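Local coordinates for cytochrome P450 (Zobellia galactanivorans, PDB 6G5O), which is a haem-binding member of the cytochrome P450 family, a largely helical fold that encloses protoporphyrin IX with its iron, at residues Pro28-Leu33 and His283-Asp288; His43-Phe48 and Glu74-Val79; Glu109-Thr114 and Leu344-Gln349; Asn231-Leu236 and Ala352-Leu357. All coordinates share one frame; numbering follows the deposited sequence.

Interaction 1 (Pro28-Leu33 and His283-Asp288)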
loop_
_atom_site.group_PDB
_atom_site.type_symbol
_atom_site.label_atom_id
_atom_site.label_comp_id
_atom_site.label_asym_id
_atom_site.label_seq_id
_atom_site.Cartn_x
_atom_site.Cartn_y
_atom_site.Cartn_z
ATOM N N PRO A 28 -19.430 5.769 -13.142
ATOM C CA PRO A 28 -19.092 4.359 -13.340
ATOM C C PRO A 28 -17.644 4.110 -13.847
ATOM O O PRO A 28 -17.022 4.991 -14.451
ATOM C CB PRO A 28 -20.149 3.906 -14.344
ATOM C CG PRO A 28 -20.441 5.143 -15.163
ATOM C CD PRO A 28 -20.186 6.333 -14.279
ATOM N N VAL A 29 -17.148 2.899 -13.603
ATOM C CA VAL A 29 -15.731 2.549 -13.789
ATOM C C VAL A 29 -15.570 1.366 -14.745
ATOM O O VAL A 29 -16.184 0.325 -14.562
ATOM C CB VAL A 29 -15.058 2.176 -12.428
ATOM C CG1 VAL A 29 -13.636 1.661 -12.615
ATOM C CG2 VAL A 29 -15.036 3.370 -11.481
ATOM N N THR A 30 -14.727 1.548 -15.750
ATOM C CA THR A 30 -14.211 0.463 -16.581
ATOM C C THR A 30 -12.839 -0.069 -16.061
ATOM O O THR A 30 -11.806 0.574 -16.245
ATOM C CB THR A 30 -14.040 0.964 -18.020
ATOM O OG1 THR A 30 -15.271 1.549 -18.469
ATOM C CG2 THR A 30 -13.673 -0.194 -18.937
ATOM N N MET A 31 -12.843 -1.251 -15.468
ATOM C CA MET A 31 -11.668 -1.849 -14.843
ATOM C C MET A 31 -10.758 -2.559 -15.842
ATOM O O MET A 31 -11.180 -3.543 -16.410
ATOM C CB MET A 31 -12.129 -2.882 -13.802
ATOM C CG MET A 31 -13.224 -2.379 -12.870
ATOM S SD MET A 31 -13.813 -3.566 -11.607
ATOM C CE MET A 31 -12.251 -4.168 -10.928
ATOM N N LEU A 32 -9.512 -2.096 -16.045
ATOM C CA LEU A 32 -8.559 -2.804 -16.894
ATOM C C LEU A 32 -7.895 -3.978 -16.125
ATOM O O LEU A 32 -7.424 -3.802 -15.017
ATOM C CB LEU A 32 -7.510 -1.832 -17.396
ATOM C CG LEU A 32 -7.936 -0.954 -18.580
ATOM C CD1 LEU A 32 -9.393 -0.531 -18.527
ATOM C CD2 LEU A 32 -7.066 0.285 -18.730
ATOM N N LEU A 33 -7.852 -5.157 -16.730
ATOM C CA LEU A 33 -7.509 -6.369 -16.015
ATOM C C LEU A 33 -6.236 -7.076 -16.481
ATOM O O LEU A 33 -5.699 -7.907 -15.747
ATOM C CB LEU A 33 -8.679 -7.330 -16.095
ATOM C CG LEU A 33 -10.030 -6.801 -15.590
ATOM C CD1 LEU A 33 -11.103 -7.858 -15.873
ATOM C CD2 LEU A 33 -9.998 -6.447 -14.102
ATOM N N HIS A 283 -12.873 -2.140 -26.665
ATOM C CA HIS A 283 -14.074 -1.671 -25.960
ATOM C C HIS A 283 -13.957 -0.160 -25.819
ATOM O O HIS A 283 -12.899 0.360 -25.464
ATOM C CB HIS A 283 -14.216 -2.326 -24.585
ATOM C CG HIS A 283 -15.367 -1.798 -23.783
ATOM N ND1 HIS A 283 -15.197 -0.927 -22.729
ATOM C CD2 HIS A 283 -16.702 -2.006 -23.885
ATOM C CE1 HIS A 283 -16.378 -0.623 -22.214
ATOM N NE2 HIS A 283 -17.306 -1.267 -22.897
ATOM N N ALA A 284 -15.039 0.549 -26.114
ATOM C CA ALA A 284 -14.972 1.989 -26.233
ATOM C C ALA A 284 -15.083 2.586 -24.842
ATOM O O ALA A 284 -15.815 2.052 -23.980
ATOM C CB ALA A 284 -16.084 2.498 -27.144
ATOM N N VAL A 285 -14.326 3.667 -24.613
ATOM C CA VAL A 285 -14.462 4.442 -23.372
ATOM C C VAL A 285 -14.582 5.917 -23.698
ATOM O O VAL A 285 -13.759 6.487 -24.463
ATOM C CB VAL A 285 -13.303 4.233 -22.377
ATOM C CG1 VAL A 285 -13.852 4.318 -20.955
ATOM C CG2 VAL A 285 -12.622 2.895 -22.583
ATOM N N LYS A 286 -15.620 6.497 -23.097
ATOM C CA LYS A 286 -16.038 7.850 -23.377
ATOM C C LYS A 286 -15.221 8.836 -22.515
ATOM O O LYS A 286 -14.812 8.521 -21.386
ATOM C CB LYS A 286 -17.566 7.984 -23.150
ATOM N N ALA A 287 -14.960 10.026 -23.060
ATOM C CA ALA A 287 -14.284 11.089 -22.308
ATOM C C ALA A 287 -15.040 11.467 -21.025
ATOM O O ALA A 287 -16.276 11.346 -20.937
ATOM C CB ALA A 287 -14.084 12.312 -23.189
ATOM N N ASP A 288 -14.281 11.897 -20.020
ATOM C CA ASP A 288 -14.818 12.219 -18.693
ATOM C C ASP A 288 -15.398 11.023 -17.944
ATOM O O ASP A 288 -16.015 11.230 -16.921
ATOM C CB ASP A 288 -15.864 13.369 -18.727
#

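Interaction 2 (His43-Phe48 and Glu74-Val79)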
loop_
_atom_site.group_PDB
_atom_site.type_symbol
_atom_site.label_atom_id
_atom_site.label_comp_id
_atom_site.label_asym_id
_atom_site.label_seq_id
_atom_site.Cartn_x
_atom_site.Cartn_y
_atom_site.Cartn_z
ATOM N N HIS A 43 1.303 4.322 -18.012
ATOM C CA HIS A 43 2.303 5.171 -18.624
ATOM C C HIS A 43 1.686 6.352 -19.423
ATOM O O HIS A 43 2.319 7.385 -19.612
ATOM C CB HIS A 43 3.205 4.326 -19.513
ATOM C CG HIS A 43 4.298 5.097 -20.182
ATOM N ND1 HIS A 43 5.364 5.632 -19.491
ATOM C CD2 HIS A 43 4.487 5.434 -21.481
ATOM C CE1 HIS A 43 6.168 6.256 -20.335
ATOM N NE2 HIS A 43 5.655 6.160 -21.548
ATOM N N ASN A 44 0.448 6.202 -19.866
ATOM C CA ASN A 44 -0.163 7.184 -20.772
ATOM C C ASN A 44 -1.063 8.132 -19.970
ATOM O O ASN A 44 -2.292 7.957 -19.905
ATOM C CB ASN A 44 -0.941 6.463 -21.870
ATOM C CG ASN A 44 -1.606 7.426 -22.862
ATOM O OD1 ASN A 44 -1.301 8.620 -22.898
ATOM N ND2 ASN A 44 -2.536 6.906 -23.641
ATOM N N TYR A 45 -0.417 9.104 -19.340
ATOM C CA TYR A 45 -1.086 10.069 -18.430
ATOM C C TYR A 45 -1.914 11.130 -19.173
ATOM O O TYR A 45 -2.796 11.728 -18.586
ATOM C CB TYR A 45 -0.069 10.785 -17.528
ATOM C CG TYR A 45 0.916 11.654 -18.290
ATOM C CD1 TYR A 45 0.615 12.999 -18.568
ATOM C CD2 TYR A 45 2.119 11.132 -18.769
ATOM C CE1 TYR A 45 1.493 13.795 -19.256
ATOM C CE2 TYR A 45 3.008 11.925 -19.473
ATOM C CZ TYR A 45 2.672 13.260 -19.714
ATOM O OH TYR A 45 3.533 14.073 -20.411
ATOM N N LYS A 46 -1.579 11.366 -20.439
ATOM C CA LYS A 46 -2.331 12.304 -21.287
ATOM C C LYS A 46 -3.764 11.838 -21.511
ATOM O O LYS A 46 -4.729 12.583 -21.259
ATOM C CB LYS A 46 -1.625 12.525 -22.608
ATOM C CG LYS A 46 -0.506 13.556 -22.482
ATOM C CD LYS A 46 -0.284 14.314 -23.782
ATOM C CE LYS A 46 0.765 13.620 -24.627
ATOM N NZ LYS A 46 2.129 14.049 -24.206
ATOM N N THR A 47 -3.913 10.584 -21.922
ATOM C CA THR A 47 -5.240 10.002 -22.082
ATOM C C THR A 47 -5.868 9.611 -20.733
ATOM O O THR A 47 -7.051 9.847 -20.512
ATOM C CB THR A 47 -5.182 8.783 -22.993
ATOM O OG1 THR A 47 -4.557 9.129 -24.237
ATOM C CG2 THR A 47 -6.560 8.225 -23.230
ATOM N N PHE A 48 -5.082 9.016 -19.832
ATOM C CA PHE A 48 -5.600 8.571 -18.519
ATOM C C PHE A 48 -4.950 9.382 -17.368
ATOM O O PHE A 48 -3.853 9.032 -16.852
ATOM C CB PHE A 48 -5.358 7.056 -18.352
ATOM C CG PHE A 48 -5.856 6.225 -19.506
ATOM C CD1 PHE A 48 -7.219 5.946 -19.635
ATOM C CD2 PHE A 48 -4.973 5.713 -20.450
ATOM C CE1 PHE A 48 -7.684 5.188 -20.698
ATOM C CE2 PHE A 48 -5.422 4.937 -21.508
ATOM C CZ PHE A 48 -6.780 4.683 -21.637
ATOM N N GLU A 74 -2.205 13.323 -7.187
ATOM C CA GLU A 74 -3.281 13.897 -8.010
ATOM C C GLU A 74 -2.714 14.993 -8.864
ATOM O O GLU A 74 -3.322 16.042 -9.026
ATOM C CB GLU A 74 -4.453 14.400 -7.111
ATOM C CG GLU A 74 -5.368 13.250 -6.707
ATOM C CD GLU A 74 -6.369 13.493 -5.572
ATOM O OE1 GLU A 74 -6.136 14.347 -4.683
ATOM O OE2 GLU A 74 -7.402 12.739 -5.558
ATOM N N VAL A 75 -1.532 14.752 -9.412
ATOM C CA VAL A 75 -0.855 15.723 -10.273
ATOM C C VAL A 75 -0.247 14.973 -11.450
ATOM O O VAL A 75 0.284 13.865 -11.271
ATOM C CB VAL A 75 0.248 16.512 -9.509
ATOM C CG1 VAL A 75 0.876 17.548 -10.409
ATOM C CG2 VAL A 75 -0.321 17.217 -8.284
ATOM N N ASP A 76 -0.304 15.586 -12.631
ATOM C CA ASP A 76 0.206 14.997 -13.853
ATOM C C ASP A 76 1.530 15.629 -14.197
ATOM O O ASP A 76 1.817 16.735 -13.767
ATOM C CB ASP A 76 -0.752 15.228 -15.028
ATOM C CG ASP A 76 -2.022 14.375 -14.955
ATOM O OD1 ASP A 76 -1.910 13.099 -14.903
ATOM O OD2 ASP A 76 -3.148 14.970 -14.988
ATOM N N PRO A 77 2.368 14.916 -14.975
ATOM C CA PRO A 77 3.573 15.522 -15.515
ATOM C C PRO A 77 3.202 16.690 -16.416
ATOM O O PRO A 77 2.064 16.742 -16.873
ATOM C CB PRO A 77 4.187 14.401 -16.354
ATOM C CG PRO A 77 3.678 13.161 -15.755
ATOM C CD PRO A 77 2.299 13.483 -15.280
ATOM N N PRO A 78 4.129 17.620 -16.653
ATOM C CA PRO A 78 5.493 17.628 -16.046
ATOM C C PRO A 78 5.585 18.128 -14.588
ATOM O O PRO A 78 6.630 18.000 -13.972
ATOM C CB PRO A 78 6.251 18.603 -16.941
ATOM C CG PRO A 78 5.178 19.581 -17.370
ATOM C CD PRO A 78 3.924 18.762 -17.558
ATOM N N VAL A 79 4.522 18.737 -14.073
ATOM C CA VAL A 79 4.516 19.288 -12.744
ATOM C C VAL A 79 4.709 18.178 -11.678
ATOM O O VAL A 79 5.364 18.400 -10.668
ATOM C CB VAL A 79 3.222 20.071 -12.505
ATOM C CG1 VAL A 79 3.149 20.543 -11.059
ATOM C CG2 VAL A 79 3.182 21.319 -13.432
HETATM O O HOH W 1 -1.907 9.677 -14.291
#

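Interaction 3 (Glu109-Thr114 and Leu344-Gln349)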
loop_
_atom_site.group_PDB
_atom_site.type_symbol
_atom_site.label_atom_id
_atom_site.label_comp_id
_atom_site.label_asym_id
_atom_site.label_seq_id
_atom_site.Cartn_x
_atom_site.Cartn_y
_atom_site.Cartn_z
ATOM N N GLU A 109 11.063 -6.357 19.278
ATOM C CA GLU A 109 10.238 -6.116 20.471
ATOM C C GLU A 109 8.800 -6.648 20.368
ATOM O O GLU A 109 8.324 -7.368 21.260
ATOM C CB GLU A 109 10.203 -4.628 20.829
ATOM C CG GLU A 109 8.822 -4.131 21.309
ATOM C CD GLU A 109 8.860 -3.230 22.540
ATOM O OE1 GLU A 109 9.349 -2.079 22.421
ATOM O OE2 GLU A 109 8.375 -3.690 23.612
ATOM N N ILE A 110 8.102 -6.284 19.291
ATOM C CA ILE A 110 6.706 -6.712 19.113
ATOM C C ILE A 110 6.595 -8.238 18.889
ATOM O O ILE A 110 5.634 -8.873 19.342
ATOM C CB ILE A 110 5.981 -5.885 18.020
ATOM C CG1 ILE A 110 4.482 -6.164 17.982
ATOM C CG2 ILE A 110 6.479 -6.222 16.634
ATOM C CD1 ILE A 110 3.726 -5.767 19.223
ATOM N N VAL A 111 7.568 -8.833 18.206
ATOM C CA VAL A 111 7.559 -10.284 18.068
ATOM C C VAL A 111 7.782 -10.972 19.444
ATOM O O VAL A 111 7.062 -11.909 19.761
ATOM C CB VAL A 111 8.552 -10.776 16.987
ATOM C CG1 VAL A 111 8.724 -12.279 17.038
ATOM C CG2 VAL A 111 8.063 -10.371 15.596
ATOM N N GLU A 112 8.732 -10.487 20.241
ATOM C CA GLU A 112 9.042 -11.072 21.573
ATOM C C GLU A 112 7.859 -10.979 22.528
ATOM O O GLU A 112 7.505 -11.968 23.130
ATOM C CB GLU A 112 10.252 -10.419 22.257
ATOM C CG GLU A 112 11.563 -10.437 21.477
ATOM C CD GLU A 112 12.451 -11.642 21.714
ATOM O OE1 GLU A 112 11.964 -12.760 22.006
ATOM O OE2 GLU A 112 13.681 -11.460 21.565
ATOM N N GLU A 113 7.249 -9.797 22.641
ATOM C CA GLU A 113 6.015 -9.626 23.400
ATOM C C GLU A 113 4.857 -10.537 22.902
ATOM O O GLU A 113 4.062 -11.064 23.700
ATOM C CB GLU A 113 5.651 -8.135 23.463
ATOM C CG GLU A 113 4.184 -7.735 23.255
ATOM C CD GLU A 113 3.994 -6.206 23.212
ATOM O OE1 GLU A 113 3.505 -5.640 22.181
ATOM O OE2 GLU A 113 4.345 -5.549 24.220
ATOM N N THR A 114 4.766 -10.752 21.600
ATOM C CA THR A 114 3.743 -11.648 21.071
ATOM C C THR A 114 4.032 -13.136 21.429
ATOM O O THR A 114 3.101 -13.934 21.605
ATOM C CB THR A 114 3.632 -11.479 19.557
ATOM O OG1 THR A 114 3.313 -10.111 19.255
ATOM C CG2 THR A 114 2.565 -12.386 18.993
ATOM N N LEU A 344 9.827 -10.666 8.053
ATOM C CA LEU A 344 10.003 -12.074 7.638
ATOM C C LEU A 344 11.214 -12.753 8.312
ATOM O O LEU A 344 11.122 -13.901 8.718
ATOM C CB LEU A 344 10.095 -12.238 6.135
ATOM C CG LEU A 344 8.855 -11.984 5.252
ATOM C CD1 LEU A 344 9.218 -12.267 3.796
ATOM C CD2 LEU A 344 7.673 -12.816 5.668
ATOM N N GLN A 345 12.323 -12.031 8.409
ATOM C CA GLN A 345 13.551 -12.520 9.008
ATOM C C GLN A 345 13.396 -12.649 10.528
ATOM O O GLN A 345 13.825 -13.650 11.085
ATOM C CB GLN A 345 14.788 -11.659 8.619
ATOM C CG GLN A 345 15.560 -12.122 7.383
ATOM C CD GLN A 345 15.745 -13.658 7.352
ATOM O OE1 GLN A 345 16.322 -14.215 8.289
ATOM N NE2 GLN A 345 15.189 -14.346 6.306
ATOM N N THR A 346 12.748 -11.677 11.181
ATOM C CA THR A 346 12.526 -11.769 12.611
ATOM C C THR A 346 11.651 -12.985 12.965
ATOM O O THR A 346 11.977 -13.716 13.888
ATOM C CB THR A 346 11.937 -10.474 13.165
ATOM O OG1 THR A 346 12.803 -9.397 12.807
ATOM C CG2 THR A 346 11.795 -10.519 14.710
ATOM N N LEU A 347 10.566 -13.200 12.224
ATOM C CA LEU A 347 9.729 -14.378 12.433
ATOM C C LEU A 347 10.490 -15.696 12.178
ATOM O O LEU A 347 10.318 -16.676 12.905
ATOM C CB LEU A 347 8.497 -14.330 11.555
ATOM C CG LEU A 347 7.497 -13.187 11.802
ATOM C CD1 LEU A 347 6.458 -13.146 10.694
ATOM C CD2 LEU A 347 6.816 -13.356 13.155
ATOM N N ALA A 348 11.322 -15.732 11.144
ATOM C CA ALA A 348 12.068 -16.942 10.827
ATOM C C ALA A 348 13.126 -17.304 11.889
ATOM O O ALA A 348 13.434 -18.480 12.084
ATOM C CB ALA A 348 12.716 -16.814 9.458
ATOM N N GLN A 349 13.706 -16.293 12.536
ATOM C CA GLN A 349 14.740 -16.524 13.535
ATOM C C GLN A 349 14.195 -16.737 14.975
ATOM O O GLN A 349 14.954 -17.124 15.845
ATOM C CB GLN A 349 15.751 -15.383 13.508
ATOM C CG GLN A 349 16.686 -15.401 12.323
ATOM C CD GLN A 349 17.227 -14.006 11.990
ATOM O OE1 GLN A 349 17.337 -13.139 12.870
ATOM N NE2 GLN A 349 17.541 -13.772 10.700
#

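Interaction 4 (Asn231-Leu236 and Ala352-Leu357)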
loop_
_atom_site.group_PDB
_atom_site.type_symbol
_atom_site.label_atom_id
_atom_site.label_comp_id
_atom_site.label_asym_id
_atom_site.label_seq_id
_atom_site.Cartn_x
_atom_site.Cartn_y
_atom_site.Cartn_z
ATOM N N ASN A 231 -1.369 -10.570 6.062
ATOM C CA ASN A 231 -1.382 -11.617 5.054
ATOM C C ASN A 231 -0.100 -12.458 5.045
ATOM O O ASN A 231 -0.165 -13.681 4.799
ATOM C CB ASN A 231 -1.700 -11.055 3.676
ATOM C CG ASN A 231 -3.147 -10.559 3.560
ATOM O OD1 ASN A 231 -3.958 -10.838 4.429
ATOM N ND2 ASN A 231 -3.469 -9.793 2.501
ATOM N N SER A 232 1.038 -11.832 5.343
ATOM C CA SER A 232 2.301 -12.537 5.391
ATOM C C SER A 232 2.366 -13.554 6.530
ATOM O O SER A 232 2.948 -14.640 6.389
ATOM C CB SER A 232 3.451 -11.553 5.517
ATOM O OG SER A 232 3.458 -10.712 4.368
ATOM N N ILE A 233 1.822 -13.181 7.676
ATOM C CA ILE A 233 1.882 -14.051 8.839
ATOM C C ILE A 233 0.923 -15.230 8.625
ATOM O O ILE A 233 1.290 -16.398 8.858
ATOM C CB ILE A 233 1.547 -13.270 10.121
ATOM C CG1 ILE A 233 2.672 -12.266 10.416
ATOM C CG2 ILE A 233 1.386 -14.212 11.302
ATOM C CD1 ILE A 233 2.185 -11.118 11.286
ATOM N N ALA A 234 -0.276 -14.938 8.140
ATOM C CA ALA A 234 -1.196 -15.989 7.741
ATOM C C ALA A 234 -0.522 -17.014 6.831
ATOM O O ALA A 234 -0.557 -18.244 7.102
ATOM C CB ALA A 234 -2.387 -15.402 7.027
ATOM N N TYR A 235 0.081 -16.519 5.744
ATOM C CA TYR A 235 0.751 -17.403 4.798
ATOM C C TYR A 235 1.822 -18.277 5.451
ATOM O O TYR A 235 1.931 -19.455 5.130
ATOM C CB TYR A 235 1.387 -16.613 3.652
ATOM C CG TYR A 235 2.380 -17.414 2.848
ATOM C CD1 TYR A 235 1.960 -18.269 1.823
ATOM C CD2 TYR A 235 3.718 -17.320 3.109
ATOM C CE1 TYR A 235 2.871 -18.994 1.084
ATOM C CE2 TYR A 235 4.635 -18.037 2.381
ATOM C CZ TYR A 235 4.198 -18.879 1.385
ATOM O OH TYR A 235 5.141 -19.566 0.695
ATOM N N LEU A 236 2.640 -17.690 6.311
ATOM C CA LEU A 236 3.723 -18.424 6.932
ATOM C C LEU A 236 3.168 -19.448 7.919
ATOM O O LEU A 236 3.832 -20.436 8.213
ATOM C CB LEU A 236 4.699 -17.483 7.643
ATOM C CG LEU A 236 5.653 -16.692 6.750
ATOM C CD1 LEU A 236 6.413 -15.670 7.569
ATOM C CD2 LEU A 236 6.633 -17.588 6.006
ATOM N N ALA A 352 8.819 -20.866 15.660
ATOM C CA ALA A 352 8.928 -22.226 15.129
ATOM C C ALA A 352 7.710 -22.582 14.280
ATOM O O ALA A 352 7.849 -23.240 13.244
ATOM C CB ALA A 352 9.125 -23.229 16.272
ATOM N N SER A 353 6.526 -22.130 14.683
ATOM C CA SER A 353 5.301 -22.436 13.937
ATOM C C SER A 353 4.192 -21.536 14.404
ATOM O O SER A 353 4.350 -20.852 15.391
ATOM C CB SER A 353 4.875 -23.904 14.176
ATOM O OG SER A 353 4.486 -24.080 15.528
ATOM N N PHE A 354 3.068 -21.566 13.702
ATOM C CA PHE A 354 1.883 -20.791 14.069
ATOM C C PHE A 354 0.635 -21.675 13.977
ATOM O O PHE A 354 0.667 -22.740 13.356
ATOM C CB PHE A 354 1.641 -19.640 13.075
ATOM C CG PHE A 354 2.847 -18.796 12.754
ATOM C CD1 PHE A 354 3.876 -19.289 11.985
ATOM C CD2 PHE A 354 2.899 -17.467 13.165
ATOM C CE1 PHE A 354 4.957 -18.484 11.642
ATOM C CE2 PHE A 354 3.978 -16.659 12.837
ATOM C CZ PHE A 354 5.013 -17.163 12.073
ATOM N N GLU A 355 -0.475 -21.222 14.554
ATOM C CA GLU A 355 -1.775 -21.820 14.293
ATOM C C GLU A 355 -2.789 -20.713 14.213
ATOM O O GLU A 355 -2.880 -19.886 15.107
ATOM C CB GLU A 355 -2.222 -22.766 15.424
ATOM C CG GLU A 355 -1.152 -23.699 15.981
ATOM C CD GLU A 355 -1.650 -24.486 17.191
ATOM O OE1 GLU A 355 -2.865 -24.834 17.226
ATOM O OE2 GLU A 355 -0.832 -24.728 18.114
ATOM N N ILE A 356 -3.598 -20.740 13.172
ATOM C CA ILE A 356 -4.697 -19.822 13.021
ATOM C C ILE A 356 -5.907 -20.349 13.767
ATOM O O ILE A 356 -6.395 -21.425 13.451
ATOM C CB ILE A 356 -5.040 -19.640 11.536
ATOM C CG1 ILE A 356 -3.833 -19.025 10.803
ATOM C CG2 ILE A 356 -6.258 -18.769 11.374
ATOM C CD1 ILE A 356 -3.904 -19.122 9.283
ATOM N N LEU A 357 -6.416 -19.563 14.718
ATOM C CA LEU A 357 -7.467 -19.999 15.639
ATOM C C LEU A 357 -8.884 -19.554 15.270
ATOM O O LEU A 357 -9.825 -20.266 15.602
ATOM C CB LEU A 357 -7.147 -19.555 17.068
ATOM C CG LEU A 357 -5.861 -20.075 17.737
ATOM C CD1 LEU A 357 -5.829 -19.710 19.223
ATOM C CD2 LEU A 357 -5.688 -21.584 17.595
#

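Interaction 1 (Pro28-Leu33 and His283-Asp288)
Thr30 meets His283 and Val285 with the two branches of one short side chain, and all contact between 28-33 and 283-288 runs through it. Two van der Waals approaches make up the contact, which buries 101 Å². The first is methyl against ring: Thr30 CG2 lies 4.2 Å from His283 ND1, meeting the imidazole obliquely. CG2 can reach the ring because it stands anti to the backbone N of Thr30 (chi1, measured to OG1, is -53°). In the second, the Thr30 and Val285 side chains pass in opposite senses, with Thr30 OG1 4.0 Å from Val285 CG1. Polar pairing is absent across the segments; His283 ND1, partly covered by the threonine methyl, has no hydrogen-bond partner in the model. The backbones stay well apart, Thr30 CA and Val285 CA, the nearest such pair, being 7.9 Å from each other, and with no backbone hydrogen bond between the segments they are not paired as strands. Strand 29-32 instead pairs with strands 19-22 and 290-293 in the mixed sheet, Thr30 bonding to Arg290 and Ser292. Strand 283-285 forms a separate hairpin with 278-280, laid against that sheet, where the His283 ring also stacks on Tyr19 of strand 19-22.

Interaction 2 (His43-Phe48 and Glu74-Val79)
Tyr45 and Asp76 bring the two loop backbones to their nearest point, 6.8 Å between CA atoms, where the turn after helix 35-43 passes the irregular chain leading into helix 79-92. Pro77 is the main partner of the tyrosine. Its CG sits over the middle of the Tyr45 ring, 3.8 Å from the centroid and only 5° off the ring normal, which meets the geometry of a CH-pi contact. The pyrrolidine spreads along the same face: Pro77 CD approaches Tyr45 CD1 at 3.7 Å, while Pro77 CB lies 3.9 Å from Tyr45 CZ, towards the hydroxyl end. With chi1 at 64°, CG of Tyr45 lies between its own backbone N and carbonyl carbon, the rotamer that carries the ring to the proline. His327 meets the same ring edge-to-face and also touches Pro77.

Asp76 adds a looser approach, its OD1 lying 4.0 Å from Tyr45 CB. The carboxylate is held mainly from elsewhere, OD2 by the backbone N of Gly51 and OD1 by that of Ser50. One water bridges the loops, donating to Phe48 O at 3.3 Å and, weakly, to Asp76 OD1. On the tyrosine side the turn is closed by a backbone bond from Phe48 N to Asn44 O of 3.0 Å.

Pro77 lies about 9 Å, by its side chain, from the bound haem. The chemistry is thus mostly dispersion and CH-pi attraction between an aromatic ring and a puckered pyrrolidine, with the neighbouring carboxylate probably stabilised by the two amides that grip it.

Interaction 3 (Glu109-Thr114 and Leu344-Gln349)
Between 109-114 and 344-349, segments of helices 97-117 and 333-350 in the predominantly helical part of the P450 fold, the packing is a small patch centred on Val111; Val111 CA and Leu347 CA are 7.3 Å apart. The valine uses mainly one methyl. Its CG2, standing beside the backbone N and anti to the carbonyl carbon, lies 3.8 Å from Thr346 CG2 and 4.1 Å from Leu347 CD2. It therefore touches both of these consecutive residues on the facing helix. Val111 and Thr346 slide past each other in opposite directions, and the threonine methyl also comes within 4.0 Å of Val111 CB. Leu347, by contrast, crosses the valine at a slant with one tip methyl.

Thr346 presents its methyl because chi1 of -55° leaves CG2 anti to the backbone N; OG1 turns back along its own helix to bond Ile342 O. Helix 97-117 has the same kind of bond, away from the contact, from Thr114 OG1 to Ile110 O at 2.6 Å. Phe126 of helix 122-139 covers Val111 further. With the Thr346 hydroxyl bonded within its own helix, the threonine meets Val111 through its methyl, and the buried contact between the segments is apolar.

Interaction 4 (Asn231-Leu236 and Ala352-Leu357)
Phe354 reaches from strand 352-357 to helix 231-236, its CB directed at the helix and chi1 of -48° setting CG anti to its own carbonyl carbon. Beyond CG the ring divides its contacts. On one side CD1 lies 3.9 Å from the backbone oxygen Leu236 O, and CE1 continues to Leu236 CB at 4.1 Å. On the other side CD2 is 4.0 Å from Ile233 CG2, and CE2 is slightly nearer to that methyl, at 3.9 Å. Ile233 CG2 and Leu236 O both approach the ring obliquely, while the side chains of Ile233 and Phe354 cross at about a right angle.

This is a helix-on-sheet contact: strand 351-366, an outer strand of a three-stranded antiparallel sheet, runs across helix 223-238 with a local axis separation of 8.7 Å and an angle of 107° between chain directions. Within that sheet Phe354 meets Phe382 of strand 369-384 edge-to-face, and Leu243 of helix 240-248 touches it as well.

Two residues further along the strand, Ile356 also directs its CB at the helix. There its CD1 comes 4.1 Å from Ala234 O, although the alanine CB points away from the strand.

Interactions 3 and 4 are buried, their centres about 12 Å apart, and they form one apolar cluster: Leu347 CD1 packs 3.9 Å from Ile233 CG1, and helix 333-350 runs directly into strand 351-366. Interaction 2 is a surface contact and interaction 1 only partly buried; their centres lie about 17 Å apart without touching, and 28-33 with 283-288 encloses 43-48 with 74-79 along the sequence. Both stand across the chain's centre from interaction 3. Chemistry differs in part with place: the inner pair is mostly aliphatic and phenyl packing with some backbone oxygens, whereas interaction 2 sets a proline on a tyrosine face beside a carboxylate and a water, and interaction 1 a threonine against an imidazole and a valine.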